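Local coordinates for glutathione S-transferase-3 (Necator americanus, PDB 3W8S), which probably catalyses the conjugation of glutathione to halide-bearing electrophiles, as a sigma-class detoxifying transferase that binds glutathione, at residues 123-128 and 169-174; 103-108 and 115-120. One frame throughout, in Å; residues are numbered along the deposited sequence.

Contact 1: residues 123-128 and 169-174; sequences EVFLPA and KKTPTI. With SO4 (sulfate ion), chain C.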
loop_
_atom_site.group_PDB
_atom_site.type_symbol
_atom_site.label_atom_id
_atom_site.label_comp_id
_atom_site.label_asym_id
_atom_site.label_seq_id
_atom_site.Cartn_x
_atom_site.Cartn_y
_atom_site.Cartn_z
ATOM N N GLU A 123 -10.320 -2.593 23.210
ATOM C CA GLU A 123 -11.306 -2.922 22.186
ATOM C C GLU A 123 -10.805 -2.797 20.777
ATOM O O GLU A 123 -11.340 -3.418 19.903
ATOM C CB GLU A 123 -12.545 -2.008 22.291
ATOM C CG GLU A 123 -13.265 -2.177 23.599
ATOM C CD GLU A 123 -14.609 -1.427 23.675
ATOM O OE1 GLU A 123 -15.093 -0.838 22.682
ATOM O OE2 GLU A 123 -15.209 -1.505 24.761
ATOM N N VAL A 124 -9.847 -1.928 20.538
ATOM C CA VAL A 124 -9.402 -1.679 19.159
ATOM C C VAL A 124 -7.956 -2.211 18.980
ATOM O O VAL A 124 -7.701 -3.049 18.110
ATOM C CB VAL A 124 -9.481 -0.183 18.749
ATOM C CG1 VAL A 124 -8.888 0.040 17.336
ATOM C CG2 VAL A 124 -10.953 0.282 18.737
ATOM N N PHE A 125 -7.028 -1.744 19.784
ATOM C CA PHE A 125 -5.665 -2.077 19.534
ATOM C C PHE A 125 -5.333 -3.575 19.733
ATOM O O PHE A 125 -4.765 -4.266 18.852
ATOM C CB PHE A 125 -4.739 -1.216 20.403
ATOM C CG PHE A 125 -3.289 -1.538 20.181
ATOM C CD1 PHE A 125 -2.656 -1.214 18.958
ATOM C CD2 PHE A 125 -2.561 -2.217 21.119
ATOM C CE1 PHE A 125 -1.312 -1.532 18.682
ATOM C CE2 PHE A 125 -1.202 -2.563 20.850
ATOM C CZ PHE A 125 -0.576 -2.204 19.624
ATOM N N LEU A 126 -5.603 -4.093 20.932
ATOM C CA LEU A 126 -5.192 -5.458 21.197
ATOM C C LEU A 126 -5.925 -6.538 20.319
ATOM O O LEU A 126 -5.287 -7.439 19.837
ATOM C CB LEU A 126 -5.325 -5.788 22.719
ATOM C CG LEU A 126 -4.163 -5.138 23.540
ATOM C CD1 LEU A 126 -4.454 -5.069 25.087
ATOM C CD2 LEU A 126 -2.792 -5.747 23.209
ATOM N N PRO A 127 -7.256 -6.403 20.091
ATOM C CA PRO A 127 -7.929 -7.303 19.123
ATOM C C PRO A 127 -7.337 -7.173 17.706
ATOM O O PRO A 127 -7.234 -8.176 17.036
ATOM C CB PRO A 127 -9.427 -6.832 19.137
ATOM C CG PRO A 127 -9.566 -6.264 20.593
ATOM C CD PRO A 127 -8.218 -5.508 20.770
ATOM N N ALA A 128 -7.038 -5.949 17.241
ATOM C CA ALA A 128 -6.409 -5.826 15.914
ATOM C C ALA A 128 -5.042 -6.502 15.899
ATOM O O ALA A 128 -4.780 -7.176 14.919
ATOM C CB ALA A 128 -6.263 -4.347 15.493
ATOM N N LYS A 169 6.367 -0.729 24.722
ATOM C CA LYS A 169 6.804 0.195 25.776
ATOM C C LYS A 169 5.666 0.571 26.710
ATOM O O LYS A 169 5.844 0.544 27.904
ATOM C CB LYS A 169 7.495 1.432 25.204
ATOM C CG LYS A 169 8.920 1.122 24.719
ATOM C CD LYS A 169 9.335 2.235 23.755
ATOM C CE LYS A 169 10.850 2.321 23.481
ATOM N NZ LYS A 169 11.036 3.487 22.497
ATOM N N LYS A 170 4.493 0.873 26.181
ATOM C CA LYS A 170 3.353 1.200 27.055
ATOM C C LYS A 170 2.243 0.130 27.102
ATOM O O LYS A 170 1.354 0.199 27.964
ATOM C CB LYS A 170 2.779 2.553 26.677
ATOM C CG LYS A 170 3.641 3.701 27.199
ATOM C CD LYS A 170 2.998 5.055 26.921
ATOM C CE LYS A 170 3.846 6.159 27.538
ATOM N NZ LYS A 170 3.205 7.492 27.365
ATOM N N THR A 171 2.273 -0.835 26.179
ATOM C CA THR A 171 1.280 -1.928 26.170
ATOM C C THR A 171 2.019 -3.172 26.613
ATOM O O THR A 171 2.531 -3.945 25.754
ATOM C CB THR A 171 0.628 -2.120 24.779
ATOM O OG1 THR A 171 0.078 -0.876 24.365
ATOM C CG2 THR A 171 -0.577 -3.196 24.817
ATOM N N PRO A 172 2.067 -3.415 27.940
ATOM C CA PRO A 172 2.954 -4.458 28.475
ATOM C C PRO A 172 2.576 -5.873 28.011
ATOM O O PRO A 172 3.412 -6.764 27.964
ATOM C CB PRO A 172 2.779 -4.341 30.010
ATOM C CG PRO A 172 2.024 -3.050 30.267
ATOM C CD PRO A 172 1.202 -2.833 29.004
ATOM N N THR A 173 1.316 -6.091 27.685
ATOM C CA THR A 173 0.877 -7.438 27.408
ATOM C C THR A 173 0.947 -7.714 25.898
ATOM O O THR A 173 0.402 -8.709 25.410
ATOM C CB THR A 173 -0.569 -7.574 27.872
ATOM O OG1 THR A 173 -1.357 -6.624 27.133
ATOM C CG2 THR A 173 -0.667 -7.262 29.416
ATOM N N ILE A 174 1.616 -6.830 25.136
ATOM C CA ILE A 174 1.456 -6.927 23.666
ATOM C C ILE A 174 1.961 -8.286 23.135
ATOM O O ILE A 174 1.407 -8.835 22.183
ATOM C CB ILE A 174 2.163 -5.765 22.902
ATOM C CG1 ILE A 174 1.606 -5.756 21.486
ATOM C CG2 ILE A 174 3.692 -5.956 22.958
ATOM C CD1 ILE A 174 2.156 -4.638 20.673
HETATM S S SO4 C . 14.205 5.568 21.510
HETATM O O1 SO4 C . 14.945 6.064 20.333
HETATM O O2 SO4 C . 13.171 6.557 21.841
HETATM O O3 SO4 C . 13.557 4.222 21.261
HETATM O O4 SO4 C . 15.148 5.471 22.640
#

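Contact 2: residues 103-108 and 115-120; sequences RPFLRV and GDLEKL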
loop_
_atom_site.group_PDB
_atom_site.type_symbol
_atom_site.label_atom_id
_atom_site.label_comp_id
_atom_site.label_asym_id
_atom_site.label_seq_id
_atom_site.Cartn_x
_atom_site.Cartn_y
_atom_site.Cartn_z
ATOM N N ARG A 103 -6.301 3.105 13.854
ATOM C CA ARG A 103 -6.360 4.561 13.786
ATOM C C ARG A 103 -7.055 5.214 14.999
ATOM O O ARG A 103 -6.472 6.119 15.577
ATOM C CB ARG A 103 -7.112 5.007 12.523
ATOM C CG ARG A 103 -7.022 6.509 12.314
ATOM C CD ARG A 103 -7.624 6.944 10.990
ATOM N NE ARG A 103 -7.242 8.329 10.738
ATOM C CZ ARG A 103 -7.994 9.379 11.060
ATOM N NH1 ARG A 103 -9.176 9.201 11.641
ATOM N NH2 ARG A 103 -7.563 10.602 10.798
ATOM N N PRO A 104 -8.284 4.769 15.374
ATOM C CA PRO A 104 -9.003 5.383 16.490
ATOM C C PRO A 104 -8.162 5.344 17.778
ATOM O O PRO A 104 -8.165 6.323 18.549
ATOM C CB PRO A 104 -10.237 4.467 16.675
ATOM C CG PRO A 104 -10.478 3.901 15.328
ATOM C CD PRO A 104 -9.069 3.640 14.811
ATOM N N PHE A 105 -7.436 4.243 17.992
ATOM C CA PHE A 105 -6.540 4.122 19.126
ATOM C C PHE A 105 -5.384 5.060 18.948
ATOM O O PHE A 105 -4.992 5.796 19.907
ATOM C CB PHE A 105 -6.041 2.668 19.320
ATOM C CG PHE A 105 -4.857 2.517 20.240
ATOM C CD1 PHE A 105 -5.019 2.519 21.647
ATOM C CD2 PHE A 105 -3.641 2.276 19.737
ATOM C CE1 PHE A 105 -3.952 2.348 22.498
ATOM C CE2 PHE A 105 -2.535 2.094 20.567
ATOM C CZ PHE A 105 -2.678 2.134 21.965
ATOM N N LEU A 106 -4.796 5.045 17.755
ATOM C CA LEU A 106 -3.569 5.865 17.611
ATOM C C LEU A 106 -3.843 7.402 17.723
ATOM O O LEU A 106 -3.023 8.141 18.215
ATOM C CB LEU A 106 -2.833 5.512 16.317
ATOM C CG LEU A 106 -2.161 4.149 16.194
ATOM C CD1 LEU A 106 -1.798 3.919 14.734
ATOM C CD2 LEU A 106 -0.912 4.061 17.035
ATOM N N ARG A 107 -4.986 7.873 17.244
ATOM C CA ARG A 107 -5.347 9.282 17.322
ATOM C C ARG A 107 -5.445 9.789 18.787
ATOM O O ARG A 107 -5.060 10.933 19.120
ATOM C CB ARG A 107 -6.716 9.493 16.662
ATOM C CG ARG A 107 -6.667 9.596 15.156
ATOM C CD ARG A 107 -8.066 9.929 14.620
ATOM N NE ARG A 107 -8.454 11.347 14.767
ATOM C CZ ARG A 107 -7.818 12.370 14.187
ATOM N NH1 ARG A 107 -6.738 12.154 13.448
ATOM N NH2 ARG A 107 -8.243 13.617 14.367
ATOM N N VAL A 108 -5.990 8.965 19.659
ATOM C CA VAL A 108 -6.087 9.324 21.074
ATOM C C VAL A 108 -4.709 9.197 21.728
ATOM O O VAL A 108 -4.259 10.136 22.392
ATOM C CB VAL A 108 -7.157 8.473 21.753
ATOM C CG1 VAL A 108 -7.215 8.713 23.284
ATOM C CG2 VAL A 108 -8.475 8.777 21.062
ATOM N N GLY A 115 -10.497 10.777 24.087
ATOM C CA GLY A 115 -11.214 9.514 24.062
ATOM C C GLY A 115 -10.692 8.734 25.218
ATOM O O GLY A 115 -9.823 9.234 25.951
ATOM N N ASP A 116 -11.204 7.504 25.360
ATOM C CA ASP A 116 -10.857 6.634 26.474
ATOM C C ASP A 116 -9.719 5.692 26.034
ATOM O O ASP A 116 -9.948 4.684 25.297
ATOM C CB ASP A 116 -12.131 5.856 26.866
ATOM C CG ASP A 116 -11.944 4.997 28.067
ATOM O OD1 ASP A 116 -10.795 4.610 28.409
ATOM O OD2 ASP A 116 -12.993 4.702 28.688
ATOM N N LEU A 117 -8.509 6.022 26.467
ATOM C CA LEU A 117 -7.343 5.358 25.979
ATOM C C LEU A 117 -7.356 3.869 26.356
ATOM O O LEU A 117 -7.072 3.012 25.500
ATOM C CB LEU A 117 -6.034 6.023 26.402
ATOM C CG LEU A 117 -4.824 5.348 25.769
ATOM C CD1 LEU A 117 -4.878 5.388 24.205
ATOM C CD2 LEU A 117 -3.535 5.939 26.306
ATOM N N GLU A 118 -7.666 3.561 27.613
ATOM C CA GLU A 118 -7.679 2.177 28.038
ATOM C C GLU A 118 -8.723 1.359 27.291
ATOM O O GLU A 118 -8.451 0.199 26.923
ATOM C CB GLU A 118 -7.796 2.024 29.579
ATOM C CG GLU A 118 -7.422 0.615 30.009
ATOM C CD GLU A 118 -7.538 0.352 31.511
ATOM O OE1 GLU A 118 -7.631 1.294 32.289
ATOM O OE2 GLU A 118 -7.508 -0.821 31.909
ATOM N N LYS A 119 -9.905 1.944 27.055
ATOM C CA LYS A 119 -10.980 1.243 26.342
ATOM C C LYS A 119 -10.561 0.936 24.869
ATOM O O LYS A 119 -10.773 -0.163 24.378
ATOM C CB LYS A 119 -12.252 2.083 26.342
ATOM C CG LYS A 119 -13.453 1.461 25.648
ATOM C CD LYS A 119 -14.714 2.158 26.147
ATOM C CE LYS A 119 -15.795 2.240 25.091
ATOM N NZ LYS A 119 -16.663 1.045 25.266
ATOM N N LEU A 120 -10.005 1.940 24.195
ATOM C CA LEU A 120 -9.466 1.823 22.827
ATOM C C LEU A 120 -8.362 0.783 22.729
ATOM O O LEU A 120 -8.329 -0.008 21.792
ATOM C CB LEU A 120 -8.955 3.200 22.328
ATOM C CG LEU A 120 -10.111 4.098 21.900
ATOM C CD1 LEU A 120 -9.667 5.569 21.845
ATOM C CD2 LEU A 120 -10.741 3.664 20.584
#

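Contact 1: residues 123-128 and 169-174
F125 lays the outer edge of its ring against two methyl groups of 169-174. Its CZ lies 3.8 Å from CD1 of I174, whose side chain meets that of F125 at about a right angle, and F125 CE2 is 4.1 Å from CG2 of T171. Both methyls sit near the ring plane, so they touch the rim of the phenyl group. A chi1 of 180° sets F125 CG anti to its backbone N, and the ring reaches across to 169-174. One residue on, L126 and T171 reach toward each other tip to tip, CD2 of L126 standing 3.7 Å from CG2 of T171. L126 CD1 passes T173 OG1 at 4.0 Å, the two side chains at about a right angle. T171 to I174 form a type I beta turn, closed by I174 N on the carbonyl O of T171 at 3.1 Å; the turn brings T171, T173 and I174 up to the helix, T171 the most directly. The joining forces are apolar: T171 offers its methyl, and I174 is extended so that CD1 gets to the ring. F167 meets the F125 ring edge-to-face, while R129 gives hydrogen bonds to the carbonyl O atoms of both L126 and I174. At the far end K169 NZ binds O3 of a sulfate, probably from the crystallisation liquor, at 2.9 Å, and also pairs with E166. This is packing of a beta turn on a helix within the all-helical C-terminal domain of a glutathione transferase, where the turn after helix 155-170 lies against the early part of helix 117-143, away from the glutathione pocket.

Contact 2: residues 103-108 and 115-120
V108 and L120 form the tight part of the contact, their side chains crossing at about a right angle with CG2 of V108 3.5 Å from CD1 of L120. L120 CD1 also comes to 3.7 Å from the carbonyl O of P104. The other branch of the leucine, L120 CD2, meets P104 CB, and L120 thus spreads its two methyls along one turn of helix 103-109. G115 belongs to this close-packed part: its carbonyl O lies 3.8 Å from CG1 of V108, and a CB on it would crowd both V108 CG2 and the carbonyl O of the residue before, so the backbone here calls for glycine. Beside L120, the buried F105 receives L117, whose CD1 comes within 3.6 Å of F105 CE1; the approach is oblique. The second torsion of L117, 60°, brings CD1 back to the phenylalanine. Two consecutive helices of the C-terminal domain, 103-109 and 117-143, are paired here in a helical hairpin. D116 is the N-cap of the second: its OD1 accepts from K119 N at 3.1 Å with a nearly straight N-H...O angle of 164°, the N-H arriving from above the carboxylate plane, 66° out of it. Toward solvent the packing thins. P104 and L117 border the solvent while still touching across the contact, and D116 is exposed, its CB directed away from 103-108. K119 NZ forms a salt bridge with E123.

How the contacts relate
From the N terminus, the chain passes through the glutathione-binding thioredoxin-like domain and helix 82-101 before reaching contact 2, which closes a short loop between 103-108 and 115-120. Contact 1 opens just afterwards, at 123, and closes a much longer, largely helical excursion that returns at 169-174. The two are therefore in series, neither nested nor crossed. Helix 117-143 is common to both, its first turn serving contact 2 and the following ones contact 1. Their centres lie 11 Å apart, joined by a probable hydrogen bond from F125 N to L120 O and by stacking of the F105 and F125 rings. Together they tie helix 103-109 and the turn after helix 155-170 to helix 117-143.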